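Local coordinates for SspB protein (Streptomyces clavuligerus, PDB 6JUF) that probably acts as a metal-binding DNA nuclease in the SspABCD-SspE system, a bacterial phage defence that senses phosphorothioate-modified DNA, at residues Leu112-Trp115 with Trp116-Ser120; Ser119-Pro122 with Gly123-Ser126; Ser130-Ala134 with Phe135-Pro139; Leu148-Val151 with Ile152-His155; Gly163-Glu166 with Ala167-Ala170. One frame throughout, in Å; residues are numbered along the deposited sequence.

Contact 1. Residues Leu112-Trp115 with Trp116-Ser120; sequences LLHW and WLLSS
Leu112 lies over one face of the Trp116 indole. Its CG stands 4.0 Å from the centroid of the six-membered ring, 20° off the normal, which makes a CH-pi contact. The two methyls extend the cover along the same ring system. CD1 reaches Trp116 NE1 at 3.7 Å, and CD2 lies 3.9 Å from Trp116 CH2. Trp116 has CG anti to its carbonyl carbon (chi1 -71°), which carries the indole back along the helix to Leu112. Leu113 touches the same indole obliquely, with CD2 at 3.9 Å from Trp116 CE3. This is i to i+3 and i+4 packing on the last turns of helix 107-118. The backbone bonds are alpha-helical, with Trp116 N to Leu112 O at 2.9 Å as the first of three. At the end Leu118 N also makes a weak bond to Trp115 O, and Ser119 is the first residue to leave helical angles. Trp115 and Trp116 meet rim to rim, their five-membered rings turned 52° apart. Each indole N-H is used elsewhere: Trp115 NE1 bonds Asp240 and Trp116 NE1 bonds Tyr236, both on helix 231-243. On another side of the helix, Leu118 approaches one face of the His114 ring, with its CD1 methyl nearest. Phe135 meets that imidazole edge-to-face, while Tyr180 also packs against it.

Contact 2. Residues Ser119-Pro122 with Gly123-Ser126; sequences SSRP and GTKS
Arg121 and Thr124 run side by side, their side chains pointing the same way. The bend at chi2 (-125°) brings Arg121 CD to 3.9 Å from Thr124 CB; a second bend at chi3 (-22°) turns the rest of the chain. Beyond it, Arg121 NH2 forms a salt bridge with Asp240. Thr124 has OG1 anti to its carbonyl carbon; the hydroxyl donates to a water at 2.7 Å from Thr124 OG1, and the same water donates to Pro122 O. A second water joins Ser119 OG to Thr124 O. The four residues Arg121 to Thr124 form a type II beta turn, with Gly123 at the position of positive phi (90°). Thr124 N bonds Arg121 O at 2.8 Å, and Arg121 N bonds Thr124 O at 3.1 Å. Both donors lie above the plane of the carbonyl they meet. The pair is a single antiparallel hydrogen-bonded bridge, so this is a tight hairpin-like reversal. Next to it, Ser120 OG packs on Lys125 CA at 3.6 Å and bonds Ala9 O. The loop connects helix 107-118 to helix 129-137. Ser126 OG bonds Leu117 O of the first helix, while Lys125 NZ reaches Ala7 O on helix 5-9.

Contact 3. Residues Ser130-Ala134 with Phe135-Pro139; sequences SWYVA and FHLAP
Tyr132 holds CG anti to its backbone N (chi1 -170°), while His136 holds CG anti to its carbonyl carbon (chi1 -68°). Together these torsions place the start of the histidine side chain over the tyrosine ring. His136 CB sits above one face, 3.9 Å from the Tyr132 centroid, in a CH-pi contact offset toward the rim. The imidazole stays over the same ring, with His136 CD2 3.5 Å from Tyr132 CE2. The two ring planes are inclined at 45°, so the pair is oblique. Leu137 takes a different part of the same ring. Its CD1 lies in the ring plane at the edge, 3.8 Å from Tyr132 CE1. One tyrosine thus packs against both its i+4 and its i+5 neighbour. The Phe135 ring turns its edge to the backbone, with CD2 3.3 Å from Trp131 O. That oxygen also accepts the regular helical bond from Phe135 N.

The segments form most of helix 129-137, which widens to a pi-type turn near its end. Val133 O accepts there from both Leu137 N and Ala138 N, each at 2.9 Å. The helix is buried between its neighbours: Trp131 packs on helix 166-180, and Val133 on helix 145-159. Arg266 and Arg269 bond Phe135 O, and Arg266 also bonds Ala138 O. Two carbonyls at the helix end are thus bonded by guanidinium groups. Val133 O satisfies two backbone N-H groups, and the arginines supply donors to the carbonyls, so these buried polar atoms are paired beside an aromatic and aliphatic surface.

Contact 4. Residues Leu148-Val151 with Ile152-His155; sequences LTQV and IVRH
Leu148 and Ile152 meet obliquely, one helical turn apart, with Leu148 CG 4.0 Å from Ile152 CD1. Both belong to helix 145-159, and the contact is regular i to i+4 packing in an alpha-helix. Ile152 has CG1 anti to its carbonyl carbon (chi1 -63°). This turns the longer branch back along the helix, where CG1 lies 3.4 Å from Leu148 O. Thr149 and Val153 also meet at an angle, through their CG2 methyls. Val153 CG2 lies 3.2 Å from Thr149 O, a close methyl-to-carbonyl approach. The hydroxyl of Thr149 is engaged further back and bonds Leu145 O. Val151 and His155 instead run side by side and point the same way.

The backbone bonds are regular, from Ile152 N to Leu148 O at 3.0 Å through to His155 N on Val151 O. Leu148 and Ile152 belong to the buried side of the helix. Leu148 packs on Ala134 and Ile152 on Val133, both from helix 129-137. Ile152 also meets Ile169 and Val173 of helix 166-180, so its side chain touches both helices. Gln150 and Arg154 are on the exposed side. The His155 imidazole meets the backbone with its edge: ND1 makes a weak second bond to Val151 O at 3.5 Å, and Val151 CG1 lies 4.1 Å from ND1.

Contact 5. Residues Gly163-Glu166 with Ala167-Ala170; sequences GPVE and ASIA
This is a surface contact at the start of helix 166-180, where the loop from helix 145-159 turns into the new helix. Val165 holds the N-cap position, and its carbonyl begins the helical bonding. Val165 O receives two weak bonds, from Ser168 N at 3.0 Å and from Ile169 N at 3.4 Å. The first is bent, with an angle of 127° at the hydrogen. The next bond is firm: Ala170 N lies 2.8 Å from Glu166 O, at 166°.

Just before the cap, Pro164 packs on the first turn. Its CG meets Ile169 CD1 at 3.9 Å, the two side chains lying at a slant. Ile169 has CG1 anti to its carbonyl carbon (chi1 -69°); this sets CG1 on the Pro164 side, and the extended chi2 carries CD1 to the proline. The apolar packing continues into the neighbouring helix, since Pro164 touches Val156, and Ile169 packs on Ile152 and Val153 of helix 145-159. Phe14 touches Pro164, and also Ser168 of the first turn. Val165 CG2, between its own N and carbonyl carbon, lies alongside the serine hydroxyl at 3.8 Å from Ser168 OG. Glu166 extends outward from the helix start. A water bridges Val165 and Ser168: it accepts from Val165 N at 3.0 Å and lies 2.7 Å from Ser168 OG.

In the fold
Contacts 1 and 2 share Ser119 and Ser120, with centres 10 Å apart. Contact 3 packs on contact 1: Leu117 CD2 lies 3.6 Å from Trp131 CD1. Its centre is 9 Å from that of contact 4, where Val133 CG1 meets Ile152 CG1 at 3.7 Å. Contacts 4 and 5, also 9 Å apart between centres, join through Ile152 CG2 and Ile169 CG2 at 3.6 Å. Ile152 bridges contacts 3 and 5, which do not touch. Glu18 binds magnesium in a structure of this protein, but no metal is bound to this chain. The side chain of Ser168 is about 9 Å from that of Glu18. The side chain of Trp131 is about 11 Å from that of Glu18.

Contact 1. Residues Leu112-Trp115 with Trp116-Ser120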
loop_
_atom_site.group_PDB
_atom_site.type_symbol
_atom_site.label_atom_id
_atom_site.label_comp_id
_atom_site.label_asym_id
_atom_site.label_seq_id
_atom_site.Cartn_x
_atom_site.Cartn_y
_atom_site.Cartn_z
ATOM N N LEU B 112 -3.280 -4.341 12.959
ATOM C CA LEU B 112 -3.162 -5.713 13.448
ATOM C C LEU B 112 -1.752 -6.268 13.293
ATOM O O LEU B 112 -1.154 -6.828 14.207
ATOM C CB LEU B 112 -4.175 -6.643 12.733
ATOM C CG LEU B 112 -4.224 -8.084 13.176
ATOM C CD1 LEU B 112 -4.591 -8.210 14.661
ATOM C CD2 LEU B 112 -5.214 -8.795 12.282
ATOM N N LEU B 113 -1.246 -6.097 12.072
ATOM C CA LEU B 113 0.124 -6.553 11.761
ATOM C C LEU B 113 1.156 -5.858 12.639
ATOM O O LEU B 113 2.094 -6.482 13.116
ATOM C CB LEU B 113 0.448 -6.390 10.264
ATOM C CG LEU B 113 -0.205 -7.507 9.386
ATOM C CD1 LEU B 113 -0.203 -7.028 7.930
ATOM C CD2 LEU B 113 0.505 -8.841 9.555
ATOM N N HIS B 114 0.958 -4.540 12.868
ATOM C CA HIS B 114 1.828 -3.767 13.750
ATOM C C HIS B 114 1.811 -4.343 15.165
ATOM O O HIS B 114 2.856 -4.570 15.789
ATOM C CB HIS B 114 1.401 -2.282 13.711
ATOM C CG HIS B 114 2.140 -1.445 14.683
ATOM N ND1 HIS B 114 1.569 -0.892 15.811
ATOM C CD2 HIS B 114 3.467 -1.057 14.681
ATOM C CE1 HIS B 114 2.533 -0.179 16.466
ATOM N NE2 HIS B 114 3.684 -0.322 15.788
ATOM N N TRP B 115 0.607 -4.679 15.643
ATOM C CA TRP B 115 0.462 -5.322 16.943
ATOM C C TRP B 115 1.230 -6.660 16.970
ATOM O O TRP B 115 1.972 -6.959 17.916
ATOM C CB TRP B 115 -1.038 -5.535 17.212
ATOM C CG TRP B 115 -1.276 -6.249 18.544
ATOM C CD1 TRP B 115 -1.680 -7.585 18.739
ATOM C CD2 TRP B 115 -1.056 -5.701 19.905
ATOM N NE1 TRP B 115 -1.771 -7.875 20.063
ATOM C CE2 TRP B 115 -1.429 -6.768 20.835
ATOM C CE3 TRP B 115 -0.685 -4.438 20.411
ATOM C CZ2 TRP B 115 -1.312 -6.618 22.210
ATOM C CZ3 TRP B 115 -0.584 -4.320 21.802
ATOM C CH2 TRP B 115 -0.885 -5.406 22.668
ATOM N N TRP B 116 1.111 -7.438 15.867
ATOM C CA TRP B 116 1.806 -8.728 15.831
ATOM C C TRP B 116 3.300 -8.607 15.795
ATOM O O TRP B 116 4.000 -9.385 16.426
ATOM C CB TRP B 116 1.350 -9.585 14.670
ATOM C CG TRP B 116 -0.069 -10.105 14.862
ATOM C CD1 TRP B 116 -0.867 -10.069 16.042
ATOM C CD2 TRP B 116 -0.899 -10.779 13.855
ATOM N NE1 TRP B 116 -2.103 -10.648 15.802
ATOM C CE2 TRP B 116 -2.198 -11.076 14.508
ATOM C CE3 TRP B 116 -0.735 -11.106 12.515
ATOM C CZ2 TRP B 116 -3.245 -11.728 13.816
ATOM C CZ3 TRP B 116 -1.769 -11.762 11.847
ATOM C CH2 TRP B 116 -3.027 -12.037 12.465
ATOM N N LEU B 117 3.790 -7.528 15.158
ATOM C CA LEU B 117 5.239 -7.305 15.060
ATOM C C LEU B 117 5.822 -7.063 16.492
ATOM O O LEU B 117 6.882 -7.538 16.822
ATOM C CB LEU B 117 5.550 -6.100 14.162
ATOM C CG LEU B 117 7.034 -5.719 14.008
ATOM C CD1 LEU B 117 7.913 -6.894 13.442
ATOM C CD2 LEU B 117 7.189 -4.495 13.131
ATOM N N LEU B 118 5.069 -6.329 17.292
ATOM C CA LEU B 118 5.500 -5.932 18.650
ATOM C C LEU B 118 5.226 -7.038 19.674
ATOM O O LEU B 118 5.760 -7.059 20.771
ATOM C CB LEU B 118 4.809 -4.625 19.054
ATOM C CG LEU B 118 5.190 -3.362 18.303
ATOM C CD1 LEU B 118 4.255 -2.245 18.713
ATOM C CD2 LEU B 118 6.662 -2.991 18.532
ATOM N N SER B 119 4.373 -7.978 19.271
ATOM C CA SER B 119 3.809 -8.966 20.218
ATOM C C SER B 119 4.850 -9.875 20.863
ATOM O O SER B 119 5.773 -10.303 20.197
ATOM C CB SER B 119 2.760 -9.840 19.500
ATOM O OG SER B 119 2.134 -10.727 20.384
ATOM N N SER B 120 4.655 -10.168 22.152
ATOM C CA SER B 120 5.530 -11.088 22.858
ATOM C C SER B 120 4.669 -11.793 23.903
ATOM O O SER B 120 3.840 -11.173 24.589
ATOM C CB SER B 120 6.648 -10.308 23.529
ATOM O OG SER B 120 7.489 -11.176 24.221
#

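Contact 2. Residues Ser119-Pro122 with Gly123-Ser126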
loop_
_atom_site.group_PDB
_atom_site.type_symbol
_atom_site.label_atom_id
_atom_site.label_comp_id
_atom_site.label_asym_id
_atom_site.label_seq_id
_atom_site.Cartn_x
_atom_site.Cartn_y
_atom_site.Cartn_z
ATOM N N SER B 119 4.373 -7.978 19.271
ATOM C CA SER B 119 3.809 -8.966 20.218
ATOM C C SER B 119 4.850 -9.875 20.863
ATOM O O SER B 119 5.773 -10.303 20.197
ATOM C CB SER B 119 2.760 -9.840 19.500
ATOM O OG SER B 119 2.134 -10.727 20.384
ATOM N N SER B 120 4.655 -10.168 22.152
ATOM C CA SER B 120 5.530 -11.088 22.858
ATOM C C SER B 120 4.669 -11.793 23.903
ATOM O O SER B 120 3.840 -11.173 24.589
ATOM C CB SER B 120 6.648 -10.308 23.529
ATOM O OG SER B 120 7.489 -11.176 24.221
ATOM N N ARG B 121 4.825 -13.102 23.964
ATOM C CA ARG B 121 4.200 -13.901 25.033
ATOM C C ARG B 121 5.100 -15.100 25.275
ATOM O O ARG B 121 5.993 -15.370 24.457
ATOM C CB ARG B 121 2.780 -14.325 24.628
ATOM C CG ARG B 121 2.711 -15.809 24.305
ATOM C CD ARG B 121 2.149 -16.168 22.937
ATOM N NE ARG B 121 1.306 -15.130 22.365
ATOM C CZ ARG B 121 0.069 -14.878 22.755
ATOM N NH1 ARG B 121 -0.481 -15.626 23.716
ATOM N NH2 ARG B 121 -0.630 -13.872 22.196
ATOM N N PRO B 122 4.868 -15.855 26.374
ATOM C CA PRO B 122 5.740 -16.999 26.610
ATOM C C PRO B 122 5.627 -17.983 25.463
ATOM O O PRO B 122 4.526 -18.364 25.026
ATOM C CB PRO B 122 5.189 -17.601 27.926
ATOM C CG PRO B 122 4.502 -16.447 28.601
ATOM C CD PRO B 122 3.963 -15.575 27.514
ATOM N N GLY B 123 6.775 -18.354 24.942
ATOM C CA GLY B 123 6.843 -19.268 23.801
ATOM C C GLY B 123 6.822 -18.560 22.437
ATOM O O GLY B 123 7.123 -19.194 21.411
ATOM N N THR B 124 6.517 -17.262 22.400
ATOM C CA THR B 124 6.515 -16.452 21.143
ATOM C C THR B 124 6.935 -14.994 21.334
ATOM O O THR B 124 6.106 -14.083 21.350
ATOM C CB THR B 124 5.144 -16.509 20.409
ATOM O OG1 THR B 124 4.643 -17.842 20.393
ATOM C CG2 THR B 124 5.238 -15.980 18.934
ATOM N N LYS B 125 8.245 -14.795 21.522
ATOM C CA LYS B 125 8.799 -13.464 21.776
ATOM C C LYS B 125 8.821 -12.669 20.460
ATOM O O LYS B 125 8.661 -13.221 19.352
ATOM C CB LYS B 125 10.230 -13.594 22.326
ATOM C CG LYS B 125 10.337 -13.971 23.777
ATOM C CD LYS B 125 11.819 -14.186 24.127
ATOM C CE LYS B 125 11.973 -14.173 25.641
ATOM N NZ LYS B 125 13.409 -14.254 26.032
ATOM N N SER B 126 9.060 -11.373 20.541
ATOM C CA SER B 126 9.175 -10.515 19.346
ATOM C C SER B 126 10.544 -10.691 18.661
ATOM O O SER B 126 11.563 -10.880 19.302
ATOM C CB SER B 126 9.012 -9.072 19.789
ATOM O OG SER B 126 9.158 -8.165 18.675
HETATM O O HOH W 1 3.648 -13.116 20.425
HETATM O O HOH W 2 3.486 -18.855 22.558
#

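Contact 3. Residues Ser130-Ala134 with Phe135-Pro139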
loop_
_atom_site.group_PDB
_atom_site.type_symbol
_atom_site.label_atom_id
_atom_site.label_comp_id
_atom_site.label_asym_id
_atom_site.label_seq_id
_atom_site.Cartn_x
_atom_site.Cartn_y
_atom_site.Cartn_z
ATOM N N SER B 130 14.366 -3.641 18.417
ATOM C CA SER B 130 14.507 -2.175 18.216
ATOM C C SER B 130 13.161 -1.495 18.188
ATOM O O SER B 130 12.977 -0.398 18.762
ATOM C CB SER B 130 15.348 -1.814 16.992
ATOM O OG SER B 130 16.701 -2.139 17.245
ATOM N N TRP B 131 12.217 -2.146 17.514
ATOM C CA TRP B 131 10.820 -1.635 17.521
ATOM C C TRP B 131 10.209 -1.662 18.896
ATOM O O TRP B 131 9.516 -0.707 19.303
ATOM C CB TRP B 131 9.947 -2.516 16.612
ATOM C CG TRP B 131 10.018 -2.145 15.124
ATOM C CD1 TRP B 131 8.994 -1.607 14.386
ATOM C CD2 TRP B 131 11.119 -2.381 14.175
ATOM N NE1 TRP B 131 9.351 -1.479 13.048
ATOM C CE2 TRP B 131 10.652 -1.911 12.878
ATOM C CE3 TRP B 131 12.420 -2.936 14.268
ATOM C CZ2 TRP B 131 11.457 -1.971 11.732
ATOM C CZ3 TRP B 131 13.223 -2.969 13.133
ATOM C CH2 TRP B 131 12.779 -2.484 11.895
ATOM N N TYR B 132 10.415 -2.762 19.608
ATOM C CA TYR B 132 9.932 -2.875 20.999
ATOM C C TYR B 132 10.505 -1.739 21.896
ATOM O O TYR B 132 9.764 -1.081 22.604
ATOM C CB TYR B 132 10.215 -4.282 21.595
ATOM C CG TYR B 132 9.493 -4.416 22.914
ATOM C CD1 TYR B 132 10.095 -4.001 24.116
ATOM C CD2 TYR B 132 8.220 -5.004 22.972
ATOM C CE1 TYR B 132 9.415 -4.129 25.324
ATOM C CE2 TYR B 132 7.529 -5.104 24.179
ATOM C CZ TYR B 132 8.122 -4.648 25.327
ATOM O OH TYR B 132 7.455 -4.765 26.504
ATOM N N VAL B 133 11.804 -1.458 21.822
ATOM C CA VAL B 133 12.362 -0.319 22.590
ATOM C C VAL B 133 11.671 0.977 22.151
ATOM O O VAL B 133 11.237 1.770 22.980
ATOM C CB VAL B 133 13.896 -0.177 22.371
ATOM C CG1 VAL B 133 14.401 1.090 23.129
ATOM C CG2 VAL B 133 14.613 -1.414 22.916
ATOM N N ALA B 134 11.594 1.218 20.820
ATOM C CA ALA B 134 11.110 2.511 20.286
ATOM C C ALA B 134 9.694 2.785 20.773
ATOM O O ALA B 134 9.377 3.877 21.198
ATOM C CB ALA B 134 11.166 2.581 18.738
ATOM N N PHE B 135 8.833 1.778 20.687
ATOM C CA PHE B 135 7.429 1.973 21.114
ATOM C C PHE B 135 7.226 1.853 22.609
ATOM O O PHE B 135 6.382 2.636 23.154
ATOM C CB PHE B 135 6.490 1.027 20.365
ATOM C CG PHE B 135 6.233 1.469 18.947
ATOM C CD1 PHE B 135 5.115 2.230 18.655
ATOM C CD2 PHE B 135 7.131 1.158 17.918
ATOM C CE1 PHE B 135 4.865 2.672 17.345
ATOM C CE2 PHE B 135 6.870 1.584 16.609
ATOM C CZ PHE B 135 5.786 2.382 16.325
ATOM N N HIS B 136 7.900 0.909 23.279
ATOM C CA HIS B 136 7.502 0.539 24.654
ATOM C C HIS B 136 8.473 0.925 25.753
ATOM O O HIS B 136 8.071 1.009 26.905
ATOM C CB HIS B 136 7.260 -0.970 24.692
ATOM C CG HIS B 136 6.043 -1.383 23.894
ATOM N ND1 HIS B 136 4.820 -0.912 24.174
ATOM C CD2 HIS B 136 5.888 -2.284 22.859
ATOM C CE1 HIS B 136 3.905 -1.429 23.332
ATOM N NE2 HIS B 136 4.554 -2.286 22.510
ATOM N N LEU B 137 9.750 1.136 25.419
ATOM C CA LEU B 137 10.792 1.365 26.489
ATOM C C LEU B 137 11.463 2.732 26.470
ATOM O O LEU B 137 11.943 3.200 27.501
ATOM C CB LEU B 137 11.865 0.268 26.470
ATOM C CG LEU B 137 11.344 -1.168 26.734
ATOM C CD1 LEU B 137 12.453 -2.211 26.653
ATOM C CD2 LEU B 137 10.726 -1.293 28.090
ATOM N N ALA B 138 11.427 3.410 25.338
ATOM C CA ALA B 138 12.094 4.721 25.238
ATOM C C ALA B 138 11.415 5.734 26.132
ATOM O O ALA B 138 10.179 5.727 26.229
ATOM C CB ALA B 138 12.111 5.246 23.783
ATOM N N PRO B 139 12.190 6.598 26.792
ATOM C CA PRO B 139 11.540 7.531 27.759
ATOM C C PRO B 139 10.970 8.777 27.024
ATOM O O PRO B 139 10.325 9.603 27.620
ATOM C CB PRO B 139 12.695 7.940 28.667
ATOM C CG PRO B 139 13.890 7.852 27.774
ATOM C CD PRO B 139 13.642 6.671 26.838
#

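Contact 4. Residues Leu148-Val151 with Ile152-His155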
loop_
_atom_site.group_PDB
_atom_site.type_symbol
_atom_site.label_atom_id
_atom_site.label_comp_id
_atom_site.label_asym_id
_atom_site.label_seq_id
_atom_site.Cartn_x
_atom_site.Cartn_y
_atom_site.Cartn_z
ATOM N N LEU B 148 17.536 7.866 19.381
ATOM C CA LEU B 148 16.895 6.559 19.435
ATOM C C LEU B 148 17.892 5.405 19.388
ATOM O O LEU B 148 17.787 4.417 20.117
ATOM C CB LEU B 148 15.835 6.422 18.350
ATOM C CG LEU B 148 15.050 5.107 18.389
ATOM C CD1 LEU B 148 14.316 4.913 19.726
ATOM C CD2 LEU B 148 14.068 5.097 17.229
ATOM N N THR B 149 18.883 5.537 18.507
ATOM C CA THR B 149 19.947 4.552 18.487
ATOM C C THR B 149 20.586 4.376 19.889
ATOM O O THR B 149 20.775 3.242 20.360
ATOM C CB THR B 149 21.019 4.928 17.434
ATOM O OG1 THR B 149 20.408 4.855 16.136
ATOM C CG2 THR B 149 22.235 3.952 17.519
ATOM N N GLN B 150 20.886 5.497 20.555
ATOM C CA GLN B 150 21.562 5.403 21.878
ATOM C C GLN B 150 20.692 4.725 22.944
ATOM O O GLN B 150 21.182 3.917 23.763
ATOM C CB GLN B 150 22.090 6.781 22.323
ATOM C CG GLN B 150 23.328 7.165 21.515
ATOM C CD GLN B 150 24.423 6.081 21.519
ATOM O OE1 GLN B 150 24.883 5.610 20.441
ATOM N NE2 GLN B 150 24.871 5.694 22.730
ATOM N N VAL B 151 19.385 4.998 22.918
ATOM C CA VAL B 151 18.491 4.321 23.841
ATOM C C VAL B 151 18.450 2.812 23.605
ATOM O O VAL B 151 18.514 2.036 24.538
ATOM C CB VAL B 151 17.099 4.977 23.878
ATOM C CG1 VAL B 151 16.163 4.221 24.836
ATOM C CG2 VAL B 151 17.270 6.371 24.409
ATOM N N ILE B 152 18.380 2.412 22.336
ATOM C CA ILE B 152 18.376 0.991 22.046
ATOM C C ILE B 152 19.706 0.342 22.489
ATOM O O ILE B 152 19.680 -0.705 23.087
ATOM C CB ILE B 152 18.091 0.689 20.574
ATOM C CG1 ILE B 152 16.683 1.195 20.215
ATOM C CG2 ILE B 152 18.229 -0.795 20.332
ATOM C CD1 ILE B 152 16.459 1.432 18.732
ATOM N N VAL B 153 20.831 1.017 22.204
ATOM C CA VAL B 153 22.157 0.515 22.615
ATOM C C VAL B 153 22.157 0.260 24.139
ATOM O O VAL B 153 22.626 -0.757 24.581
ATOM C CB VAL B 153 23.268 1.504 22.265
ATOM C CG1 VAL B 153 24.588 1.224 23.027
ATOM C CG2 VAL B 153 23.449 1.566 20.752
ATOM N N ARG B 154 21.628 1.221 24.919
ATOM C CA ARG B 154 21.606 1.116 26.373
ATOM C C ARG B 154 20.876 -0.161 26.788
ATOM O O ARG B 154 21.363 -0.930 27.613
ATOM C CB ARG B 154 20.990 2.399 26.958
ATOM C CG ARG B 154 21.104 2.562 28.473
ATOM C CD ARG B 154 20.320 3.786 28.968
ATOM N NE ARG B 154 18.918 3.455 29.294
ATOM C CZ ARG B 154 18.520 2.841 30.419
ATOM N NH1 ARG B 154 19.399 2.469 31.345
ATOM N NH2 ARG B 154 17.239 2.595 30.632
ATOM N N HIS B 155 19.690 -0.385 26.190
ATOM C CA HIS B 155 18.886 -1.564 26.493
ATOM C C HIS B 155 19.540 -2.870 26.061
ATOM O O HIS B 155 19.511 -3.885 26.767
ATOM C CB HIS B 155 17.465 -1.417 25.889
ATOM C CG HIS B 155 16.533 -0.709 26.813
ATOM N ND1 HIS B 155 16.209 0.605 26.682
ATOM C CD2 HIS B 155 15.930 -1.148 27.965
ATOM C CE1 HIS B 155 15.423 0.973 27.711
ATOM N NE2 HIS B 155 15.261 -0.099 28.500
#

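Contact 5. Residues Gly163-Glu166 with Ala167-Ala170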
loop_
_atom_site.group_PDB
_atom_site.type_symbol
_atom_site.label_atom_id
_atom_site.label_comp_id
_atom_site.label_asym_id
_atom_site.label_seq_id
_atom_site.Cartn_x
_atom_site.Cartn_y
_atom_site.Cartn_z
ATOM N N GLY B 163 25.198 -9.318 22.260
ATOM C CA GLY B 163 24.582 -8.747 21.057
ATOM C C GLY B 163 25.219 -7.784 20.057
ATOM O O GLY B 163 26.428 -7.628 19.965
ATOM N N PRO B 164 24.367 -7.091 19.293
ATOM C CA PRO B 164 24.745 -6.421 18.053
ATOM C C PRO B 164 25.722 -5.247 18.200
ATOM O O PRO B 164 25.921 -4.674 19.284
ATOM C CB PRO B 164 23.390 -5.860 17.557
ATOM C CG PRO B 164 22.713 -5.509 18.835
ATOM C CD PRO B 164 22.981 -6.759 19.659
ATOM N N VAL B 165 26.319 -4.904 17.077
ATOM C CA VAL B 165 27.045 -3.665 16.979
ATOM C C VAL B 165 26.059 -2.509 16.755
ATOM O O VAL B 165 24.925 -2.697 16.291
ATOM C CB VAL B 165 28.154 -3.714 15.882
ATOM C CG1 VAL B 165 29.201 -4.765 16.244
ATOM C CG2 VAL B 165 27.560 -4.034 14.510
ATOM N N GLU B 166 26.514 -1.322 17.094
ATOM C CA GLU B 166 25.770 -0.083 16.963
ATOM C C GLU B 166 25.262 0.116 15.533
ATOM O O GLU B 166 24.135 0.534 15.313
ATOM C CB GLU B 166 26.636 1.081 17.434
ATOM C CG GLU B 166 25.957 2.441 17.324
ATOM C CD GLU B 166 26.832 3.554 17.830
ATOM O OE1 GLU B 166 26.833 3.799 19.047
ATOM O OE2 GLU B 166 27.545 4.142 17.018
ATOM N N ALA B 167 26.075 -0.255 14.560
ATOM C CA ALA B 167 25.707 -0.076 13.155
ATOM C C ALA B 167 24.438 -0.831 12.830
ATOM O O ALA B 167 23.600 -0.346 12.012
ATOM C CB ALA B 167 26.854 -0.463 12.206
ATOM N N SER B 168 24.277 -2.017 13.402
ATOM C CA SER B 168 23.012 -2.752 13.162
ATOM C C SER B 168 21.811 -2.055 13.786
ATOM O O SER B 168 20.696 -2.062 13.213
ATOM C CB SER B 168 23.097 -4.167 13.718
ATOM O OG SER B 168 24.170 -4.846 13.108
ATOM N N ILE B 169 21.984 -1.526 14.985
ATOM C CA ILE B 169 20.878 -0.809 15.645
ATOM C C ILE B 169 20.545 0.439 14.813
ATOM O O ILE B 169 19.365 0.774 14.617
ATOM C CB ILE B 169 21.254 -0.480 17.095
ATOM C CG1 ILE B 169 21.316 -1.804 17.902
ATOM C CG2 ILE B 169 20.245 0.526 17.699
ATOM C CD1 ILE B 169 21.992 -1.721 19.278
ATOM N N ALA B 170 21.556 1.155 14.336
ATOM C CA ALA B 170 21.276 2.357 13.499
ATOM C C ALA B 170 20.501 1.955 12.242
ATOM O O ALA B 170 19.661 2.725 11.771
ATOM C CB ALA B 170 22.583 3.052 13.074
HETATM O O HOH W 3 25.274 -6.632 14.811
#